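Local coordinates for dihydroorotase (Agrobacterium tumefaciens, PDB 2OGJ), which hydrolyses the ester bond of acetyl-(R)-mandelate in vitro as a zinc-dependent esterase of the amidohydrolase superfamily, at residues M308-S313 with S369-L374; M297-W302 with E360-N365. One frame throughout, in Å; residues are numbered along the deposited sequence.

Contact 1 of 2, residues M308-S313 with S369-L374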
HETATM    1  N   MSE A 308      32.063  21.624 -18.046  1.00 44.13           N
HETATM    2  CA  MSE A 308      32.078  22.915 -18.738  1.00 42.77           C
HETATM    3  C   MSE A 308      32.650  22.691 -20.145  1.00 43.64           C
HETATM    4  O   MSE A 308      32.229  23.330 -21.095  1.00 41.38           O
HETATM    5  CB  MSE A 308      32.945  23.926 -17.983  1.00 44.11           C
HETATM    6  CG  MSE A 308      32.460  24.274 -16.575  1.00 45.39           C
HETATM    7 SE   MSE A 308      33.694  25.109 -15.515  1.00 45.34          SE
HETATM    8  CE  MSE A 308      33.757  26.651 -16.254  1.00 41.28           C
ATOM      9  N   SER A 309      33.589  21.755 -20.261  1.00 44.58           N
ATOM     10  CA  SER A 309      34.226  21.428 -21.535  1.00 47.21           C
ATOM     11  C   SER A 309      33.294  20.734 -22.530  1.00 48.74           C
ATOM     12  O   SER A 309      33.458  20.902 -23.740  1.00 50.44           O
ATOM     13  CB  SER A 309      35.464  20.551 -21.309  1.00 46.83           C
ATOM     14  OG  SER A 309      36.414  21.207 -20.490  1.00 46.18           O
ATOM     15  N   LYS A 310      32.337  19.949 -22.030  1.00 48.98           N
ATOM     16  CA  LYS A 310      31.379  19.244 -22.892  1.00 47.97           C
ATOM     17  C   LYS A 310      30.380  20.234 -23.493  1.00 48.24           C
ATOM     18  O   LYS A 310      29.996  20.114 -24.663  1.00 48.02           O
ATOM     19  CB  LYS A 310      30.627  18.161 -22.105  1.00 45.74           C
ATOM     20  CG  LYS A 310      31.515  17.025 -21.593  1.00 44.84           C
ATOM     21  CD  LYS A 310      30.700  15.982 -20.848  1.00 42.86           C
ATOM     22  CE  LYS A 310      31.573  14.852 -20.353  1.00 42.41           C
ATOM     23  NZ  LYS A 310      30.846  13.991 -19.377  1.00 39.86           N
ATOM     24  N   LEU A 311      29.965  21.215 -22.693  1.00 47.87           N
ATOM     25  CA  LEU A 311      29.028  22.222 -23.167  1.00 46.59           C
ATOM     26  C   LEU A 311      29.721  23.107 -24.184  1.00 45.80           C
ATOM     27  O   LEU A 311      29.143  23.472 -25.200  1.00 44.17           O
ATOM     28  CB  LEU A 311      28.502  23.065 -22.004  1.00 47.04           C
ATOM     29  CG  LEU A 311      27.218  22.592 -21.313  1.00 47.09           C
ATOM     30  CD1 LEU A 311      26.130  22.397 -22.366  1.00 45.86           C
ATOM     31  CD2 LEU A 311      27.469  21.303 -20.529  1.00 45.24           C
ATOM     32  N   LEU A 312      30.972  23.446 -23.909  1.00 46.34           N
ATOM     33  CA  LEU A 312      31.754  24.271 -24.823  1.00 47.13           C
ATOM     34  C   LEU A 312      31.944  23.537 -26.143  1.00 47.82           C
ATOM     35  O   LEU A 312      32.045  24.162 -27.189  1.00 48.77           O
ATOM     36  CB  LEU A 312      33.139  24.577 -24.237  1.00 46.72           C
ATOM     37  CG  LEU A 312      33.960  25.598 -25.024  1.00 45.48           C
ATOM     38  CD1 LEU A 312      33.397  26.979 -24.746  1.00 46.48           C
ATOM     39  CD2 LEU A 312      35.409  25.550 -24.601  1.00 45.07           C
ATOM     40  N   SER A 313      32.003  22.209 -26.077  1.00 48.63           N
ATOM     41  CA  SER A 313      32.204  21.380 -27.257  1.00 49.94           C
ATOM     42  C   SER A 313      30.962  21.278 -28.128  1.00 50.81           C
ATOM     43  O   SER A 313      31.066  20.980 -29.311  1.00 52.61           O
ATOM     44  CB  SER A 313      32.652  19.975 -26.849  1.00 50.64           C
ATOM     45  OG  SER A 313      31.549  19.182 -26.447  1.00 52.90           O
ATOM     46  N   SER A 369      32.683  11.675 -27.012  1.00 62.90           N
ATOM     47  CA  SER A 369      33.088  12.814 -27.818  1.00 63.57           C
ATOM     48  C   SER A 369      34.492  13.198 -27.354  1.00 64.29           C
ATOM     49  O   SER A 369      34.846  12.984 -26.194  1.00 64.56           O
ATOM     50  CB  SER A 369      32.127  13.985 -27.616  1.00 63.62           C
ATOM     51  OG  SER A 369      32.631  15.167 -28.216  1.00 62.63           O
ATOM     52  N   ARG A 370      35.306  13.742 -28.253  1.00 65.59           N
ATOM     53  CA  ARG A 370      36.664  14.139 -27.877  1.00 64.75           C
ATOM     54  C   ARG A 370      36.826  15.644 -27.881  1.00 63.38           C
ATOM     55  O   ARG A 370      36.933  16.265 -28.937  1.00 62.15           O
ATOM     56  CB  ARG A 370      37.707  13.495 -28.797  1.00 66.27           C
ATOM     57  CG  ARG A 370      37.470  13.678 -30.285  1.00 68.73           C
ATOM     58  CD  ARG A 370      38.646  13.131 -31.104  1.00 70.18           C
ATOM     59  NE  ARG A 370      38.861  11.692 -30.922  1.00 70.98           N
ATOM     60  CZ  ARG A 370      39.530  11.141 -29.909  1.00 71.78           C
ATOM     61  NH1 ARG A 370      40.065  11.902 -28.961  1.00 72.19           N
ATOM     62  NH2 ARG A 370      39.679   9.818 -29.849  1.00 70.05           N
ATOM     63  N   LEU A 371      36.838  16.211 -26.678  1.00 62.89           N
ATOM     64  CA  LEU A 371      36.969  17.651 -26.466  1.00 62.56           C
ATOM     65  C   LEU A 371      38.313  18.198 -26.972  1.00 61.75           C
ATOM     66  O   LEU A 371      39.381  17.663 -26.669  1.00 59.77           O
ATOM     67  CB  LEU A 371      36.791  17.961 -24.971  1.00 62.91           C
ATOM     68  CG  LEU A 371      35.691  17.147 -24.271  1.00 62.84           C
ATOM     69  CD1 LEU A 371      35.782  17.311 -22.774  1.00 61.88           C
ATOM     70  CD2 LEU A 371      34.335  17.573 -24.780  1.00 62.75           C
ATOM     71  N   LYS A 372      38.236  19.273 -27.749  1.00 61.94           N
ATOM     72  CA  LYS A 372      39.408  19.915 -28.334  1.00 62.79           C
ATOM     73  C   LYS A 372      39.943  21.070 -27.479  1.00 62.80           C
ATOM     74  O   LYS A 372      41.042  21.574 -27.715  1.00 64.73           O
ATOM     75  CB  LYS A 372      39.063  20.431 -29.738  1.00 63.45           C
ATOM     76  CG  LYS A 372      38.610  19.354 -30.728  1.00 62.79           C
ATOM     77  CD  LYS A 372      39.678  18.291 -30.899  1.00 63.39           C
ATOM     78  CE  LYS A 372      39.359  17.359 -32.050  1.00 64.38           C
ATOM     79  NZ  LYS A 372      40.391  16.282 -32.167  1.00 63.66           N
ATOM     80  N   ARG A 373      39.155  21.489 -26.494  1.00 61.04           N
ATOM     81  CA  ARG A 373      39.541  22.562 -25.586  1.00 58.76           C
ATOM     82  C   ARG A 373      39.102  22.168 -24.186  1.00 56.51           C
ATOM     83  O   ARG A 373      38.013  21.638 -23.996  1.00 55.65           O
ATOM     84  CB  ARG A 373      38.891  23.874 -26.006  1.00 58.92           C
ATOM     85  CG  ARG A 373      39.424  24.383 -27.325  1.00 60.33           C
ATOM     86  CD  ARG A 373      38.443  25.319 -27.987  1.00 62.33           C
ATOM     87  NE  ARG A 373      38.485  26.677 -27.458  1.00 64.17           N
ATOM     88  CZ  ARG A 373      37.551  27.593 -27.700  1.00 65.69           C
ATOM     89  NH1 ARG A 373      36.499  27.292 -28.455  1.00 66.49           N
ATOM     90  NH2 ARG A 373      37.670  28.815 -27.201  1.00 67.40           N
ATOM     91  N   LEU A 374      39.957  22.424 -23.205  1.00 54.46           N
ATOM     92  CA  LEU A 374      39.645  22.046 -21.841  1.00 51.83           C
ATOM     93  C   LEU A 374      39.792  23.094 -20.760  1.00 51.39           C
ATOM     94  O   LEU A 374      40.845  23.719 -20.607  1.00 50.93           O
ATOM     95  CB  LEU A 374      40.495  20.847 -21.443  1.00 50.28           C
ATOM     96  CG  LEU A 374      40.192  19.557 -22.185  1.00 50.37           C
ATOM     97  CD1 LEU A 374      41.234  18.527 -21.802  1.00 50.25           C
ATOM     98  CD2 LEU A 374      38.781  19.085 -21.854  1.00 48.34           C
TER
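The last turns of helix 304-313 pack on the returning arm of a beta hairpin, strand 368-382, with the L371 side chain against S309, K310 and S313. The short helix and strand axes pass 8.8 Å apart and run nearly perpendicular, at 101°, so the helix meets the strand crosswise. The two methyls of L371 divide the work. L371 CD1 lies 3.6 Å from S309 CB. One turn further along, L371 CD2 comes 3.6 Å from S313 CB and also touches K310. L371 thus fits along the helix flank between its serines.

Beyond L371 the chain turns a corner, which brings L374 back to the helix. L374 CD2 reaches S309 OG at 3.5 Å, a van der Waals contact; the hydroxyl itself is hydrogen-bonded to A305 O and F375 N. At the outer margin, L312 has CG anti to its own N (chi1 -172°), which carries CD2 over the centre of one face of the R373 guanidinium, 4.2 Å above its plane. The two side chains cross at about a right angle, and L312 CD2 also approaches R373 CB at 4.1 Å.

Strand 348-362, the other arm of the hairpin, contributes A361 beside L371 and L354 beside R373, while F272 of helix 272-280 lies against S313 and S369, and F375 closes on L312.

Contact 2 of 2, residues M297-W302 with E360-N365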
HETATM    1  N   MSE A 297      31.123  10.412 -10.171  1.00 47.81           N
HETATM    2  CA  MSE A 297      32.431  11.068 -10.149  1.00 48.55           C
HETATM    3  C   MSE A 297      33.530  10.330 -10.886  1.00 49.45           C
HETATM    4  O   MSE A 297      34.197  10.918 -11.733  1.00 50.51           O
HETATM    5  CB  MSE A 297      32.911  11.363  -8.712  1.00 50.35           C
HETATM    6  CG  MSE A 297      34.283  12.068  -8.683  1.00 49.09           C
HETATM    7 SE   MSE A 297      34.821  12.634  -7.089  1.00 59.18          SE
HETATM    8  CE  MSE A 297      34.998  11.072  -6.320  1.00 41.92           C
ATOM      9  N   ASN A 298      33.724   9.051 -10.606  1.00 50.79           N
ATOM     10  CA  ASN A 298      34.809   8.372 -11.285  1.00 54.27           C
ATOM     11  C   ASN A 298      34.599   8.203 -12.780  1.00 55.73           C
ATOM     12  O   ASN A 298      35.491   8.513 -13.570  1.00 55.91           O
ATOM     13  CB  ASN A 298      35.125   7.011 -10.653  1.00 55.46           C
ATOM     14  CG  ASN A 298      36.408   6.388 -11.229  1.00 58.37           C
ATOM     15  OD1 ASN A 298      37.513   6.822 -10.911  1.00 60.68           O
ATOM     16  ND2 ASN A 298      36.258   5.383 -12.091  1.00 58.20           N
ATOM     17  N   PHE A 299      33.432   7.732 -13.192  1.00 57.03           N
ATOM     18  CA  PHE A 299      33.263   7.540 -14.608  1.00 58.83           C
ATOM     19  C   PHE A 299      32.593   8.623 -15.431  1.00 60.68           C
ATOM     20  O   PHE A 299      33.280   9.442 -16.042  1.00 65.54           O
ATOM     21  CB  PHE A 299      32.586   6.208 -14.933  1.00 57.67           C
ATOM     22  CG  PHE A 299      32.185   6.091 -16.382  1.00 55.44           C
ATOM     23  CD1 PHE A 299      33.111   6.324 -17.390  1.00 54.92           C
ATOM     24  CD2 PHE A 299      30.875   5.804 -16.739  1.00 54.09           C
ATOM     25  CE1 PHE A 299      32.737   6.274 -18.723  1.00 54.41           C
ATOM     26  CE2 PHE A 299      30.497   5.753 -18.074  1.00 52.83           C
ATOM     27  CZ  PHE A 299      31.430   5.990 -19.065  1.00 53.42           C
ATOM     28  N   PRO A 300      31.255   8.668 -15.453  1.00 58.31           N
ATOM     29  CA  PRO A 300      30.657   9.720 -16.290  1.00 56.55           C
ATOM     30  C   PRO A 300      31.276  11.115 -16.098  1.00 55.03           C
ATOM     31  O   PRO A 300      32.117  11.570 -16.871  1.00 51.50           O
ATOM     32  CB  PRO A 300      29.173   9.684 -15.897  1.00 56.06           C
ATOM     33  CG  PRO A 300      29.014   8.382 -15.118  1.00 56.96           C
ATOM     34  CD  PRO A 300      30.318   8.222 -14.412  1.00 54.90           C
ATOM     35  N   VAL A 301      30.828  11.771 -15.038  1.00 54.92           N
ATOM     36  CA  VAL A 301      31.242  13.114 -14.660  1.00 54.17           C
ATOM     37  C   VAL A 301      32.568  13.078 -13.942  1.00 54.47           C
ATOM     38  O   VAL A 301      32.715  12.365 -12.955  1.00 57.92           O
ATOM     39  CB  VAL A 301      30.236  13.710 -13.669  1.00 53.07           C
ATOM     40  CG1 VAL A 301      30.469  15.190 -13.495  1.00 52.87           C
ATOM     41  CG2 VAL A 301      28.850  13.407 -14.127  1.00 52.47           C
ATOM     42  N   TRP A 302      33.555  13.823 -14.397  1.00 51.40           N
ATOM     43  CA  TRP A 302      34.784  13.774 -13.625  1.00 48.65           C
ATOM     44  C   TRP A 302      34.759  14.958 -12.658  1.00 48.35           C
ATOM     45  O   TRP A 302      34.966  14.809 -11.458  1.00 48.63           O
ATOM     46  CB  TRP A 302      36.003  13.819 -14.551  1.00 46.68           C
ATOM     47  CG  TRP A 302      36.129  12.584 -15.414  1.00 44.82           C
ATOM     48  CD1 TRP A 302      35.932  11.282 -15.028  1.00 43.92           C
ATOM     49  CD2 TRP A 302      36.557  12.532 -16.778  1.00 43.65           C
ATOM     50  NE1 TRP A 302      36.219  10.429 -16.059  1.00 40.86           N
ATOM     51  CE2 TRP A 302      36.604  11.166 -17.148  1.00 43.23           C
ATOM     52  CE3 TRP A 302      36.905  13.506 -17.726  1.00 44.39           C
ATOM     53  CZ2 TRP A 302      36.990  10.751 -18.426  1.00 40.90           C
ATOM     54  CZ3 TRP A 302      37.290  13.092 -18.995  1.00 42.83           C
ATOM     55  CH2 TRP A 302      37.328  11.723 -19.332  1.00 41.67           C
ATOM     56  N   GLU A 360      38.847  12.350 -24.776  1.00 67.15           N
ATOM     57  CA  GLU A 360      37.550  11.746 -24.971  1.00 67.88           C
ATOM     58  C   GLU A 360      36.846  11.687 -23.644  1.00 66.26           C
ATOM     59  O   GLU A 360      37.382  11.180 -22.663  1.00 66.03           O
ATOM     60  CB  GLU A 360      37.666  10.331 -25.536  1.00 70.51           C
ATOM     61  CG  GLU A 360      38.061  10.276 -26.995  1.00 74.98           C
ATOM     62  CD  GLU A 360      37.668   8.968 -27.652  1.00 76.79           C
ATOM     63  OE1 GLU A 360      37.997   7.899 -27.091  1.00 78.48           O
ATOM     64  OE2 GLU A 360      37.032   9.014 -28.730  1.00 77.31           O
ATOM     65  N   ALA A 361      35.649  12.246 -23.619  1.00 65.56           N
ATOM     66  CA  ALA A 361      34.814  12.223 -22.434  1.00 64.47           C
ATOM     67  C   ALA A 361      33.543  11.530 -22.907  1.00 63.00           C
ATOM     68  O   ALA A 361      33.219  11.559 -24.093  1.00 63.21           O
ATOM     69  CB  ALA A 361      34.512  13.632 -21.984  1.00 65.38           C
ATOM     70  N   THR A 362      32.831  10.880 -22.006  1.00 60.96           N
ATOM     71  CA  THR A 362      31.612  10.217 -22.420  1.00 59.23           C
ATOM     72  C   THR A 362      30.475  10.714 -21.554  1.00 57.94           C
ATOM     73  O   THR A 362      30.652  10.930 -20.359  1.00 56.89           O
ATOM     74  CB  THR A 362      31.757   8.682 -22.329  1.00 59.45           C
ATOM     75  OG1 THR A 362      30.510   8.095 -21.922  1.00 58.88           O
ATOM     76  CG2 THR A 362      32.870   8.308 -21.354  1.00 59.06           C
ATOM     77  N   ASP A 363      29.314  10.914 -22.174  1.00 57.49           N
ATOM     78  CA  ASP A 363      28.118  11.407 -21.482  1.00 56.44           C
ATOM     79  C   ASP A 363      27.336  10.303 -20.777  1.00 56.29           C
ATOM     80  O   ASP A 363      27.775   9.149 -20.696  1.00 56.64           O
ATOM     81  CB  ASP A 363      27.193  12.143 -22.473  1.00 55.42           C
ATOM     82  CG  ASP A 363      26.648  11.226 -23.584  1.00 54.38           C
ATOM     83  OD1 ASP A 363      26.028  11.729 -24.549  1.00 54.55           O
ATOM     84  OD2 ASP A 363      26.827   9.997 -23.495  1.00 53.82           O
ATOM     85  N   SER A 364      26.161  10.667 -20.281  1.00 56.28           N
ATOM     86  CA  SER A 364      25.298   9.733 -19.577  1.00 56.45           C
ATOM     87  C   SER A 364      24.649   8.726 -20.521  1.00 56.52           C
ATOM     88  O   SER A 364      23.868   7.871 -20.093  1.00 54.78           O
ATOM     89  CB  SER A 364      24.224  10.502 -18.819  1.00 56.92           C
ATOM     90  OG  SER A 364      24.814  11.461 -17.965  1.00 58.22           O
ATOM     91  N   ASN A 365      24.968   8.839 -21.808  1.00 57.44           N
ATOM     92  CA  ASN A 365      24.429   7.920 -22.812  1.00 58.27           C
ATOM     93  C   ASN A 365      25.478   7.030 -23.452  1.00 58.03           C
ATOM     94  O   ASN A 365      25.232   6.405 -24.485  1.00 57.88           O
ATOM     95  CB  ASN A 365      23.673   8.685 -23.904  1.00 58.27           C
ATOM     96  CG  ASN A 365      22.249   8.979 -23.506  1.00 57.73           C
ATOM     97  OD1 ASN A 365      21.608   8.160 -22.853  1.00 60.36           O
ATOM     98  ND2 ASN A 365      21.741  10.139 -23.901  1.00 56.34           N
TER
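The indole of W302 meets the strand through a backbone carbonyl: E360 O sits at the ring edge, near its plane, 3.4 Å from W302 CH2. Two more carbonyl oxygens, M297 O and N298 O, lie in plane at its edge, and P300 O is above one face, displaced toward the rim. Main-chain oxygens of both segments thus lie near the tryptophan, E360 O at the six-membered ring, M297 O and N298 O at the opposite, pyrrole end near CD1 and NE1. F299 O is close to NE1, but the angle is too poor for a hydrogen bond. W302 CG stands anti to its carbonyl carbon (chi1 -67°), which sends the six-membered ring toward strand 360-362; there W302 CZ3 packs on A361 CB at 4.1 Å and CH2 approaches A361 CA at 4.0 Å.

A second aromatic works further along. The F299 ring brings CE1 to within 3.3 Å of T362 CG2, the methyl meeting it obliquely and the two side chains crossing at about a right angle. The nearest backbone approach is P300 CA to D363 CA, 6.0 Å, just beyond the F299-T362 contact. T362 O is engaged by K310 NZ from helix 304-313.

Past T362 the strand gives way to an Asx turn: D363 OD2 accepts from N365 N at 2.8 Å, the donor lying 67° out of the carboxylate plane. Its other oxygen, OD1, takes the N-H of F272, tying this turn to helix 272-280.

Segment 297-302 belongs to the loop that follows the zinc ligand D291, and the P300 side chain is about 9 Å from that of D291. Here a loop of the amidohydrolase TIM barrel, near the binuclear zinc site, packs against the end of the antiparallel hairpin that follows the barrel in the chain.

How the contacts relate
Both contacts use the same hairpin. Contact 1 places helix 304-313 on strand 368-382, while contact 2 sets the preceding loop against strand 348-362; the strands are joined by a probable hydrogen bond from A361 N to S369 O and, at the solvent-exposed side, by the salt bridge between R370 and E360. K310 spans the two, its CE packed on A361 CB. Each is partly buried, but contact 1 is chiefly leucines of the strand against serines of the helix flank, with a guanidinium at its margin, whereas contact 2 rests on aromatic rings meeting carbonyls and a threonine methyl, and its loop passes nearer the zinc ligands. Contacts 1 and 2 have centres 12 Å apart.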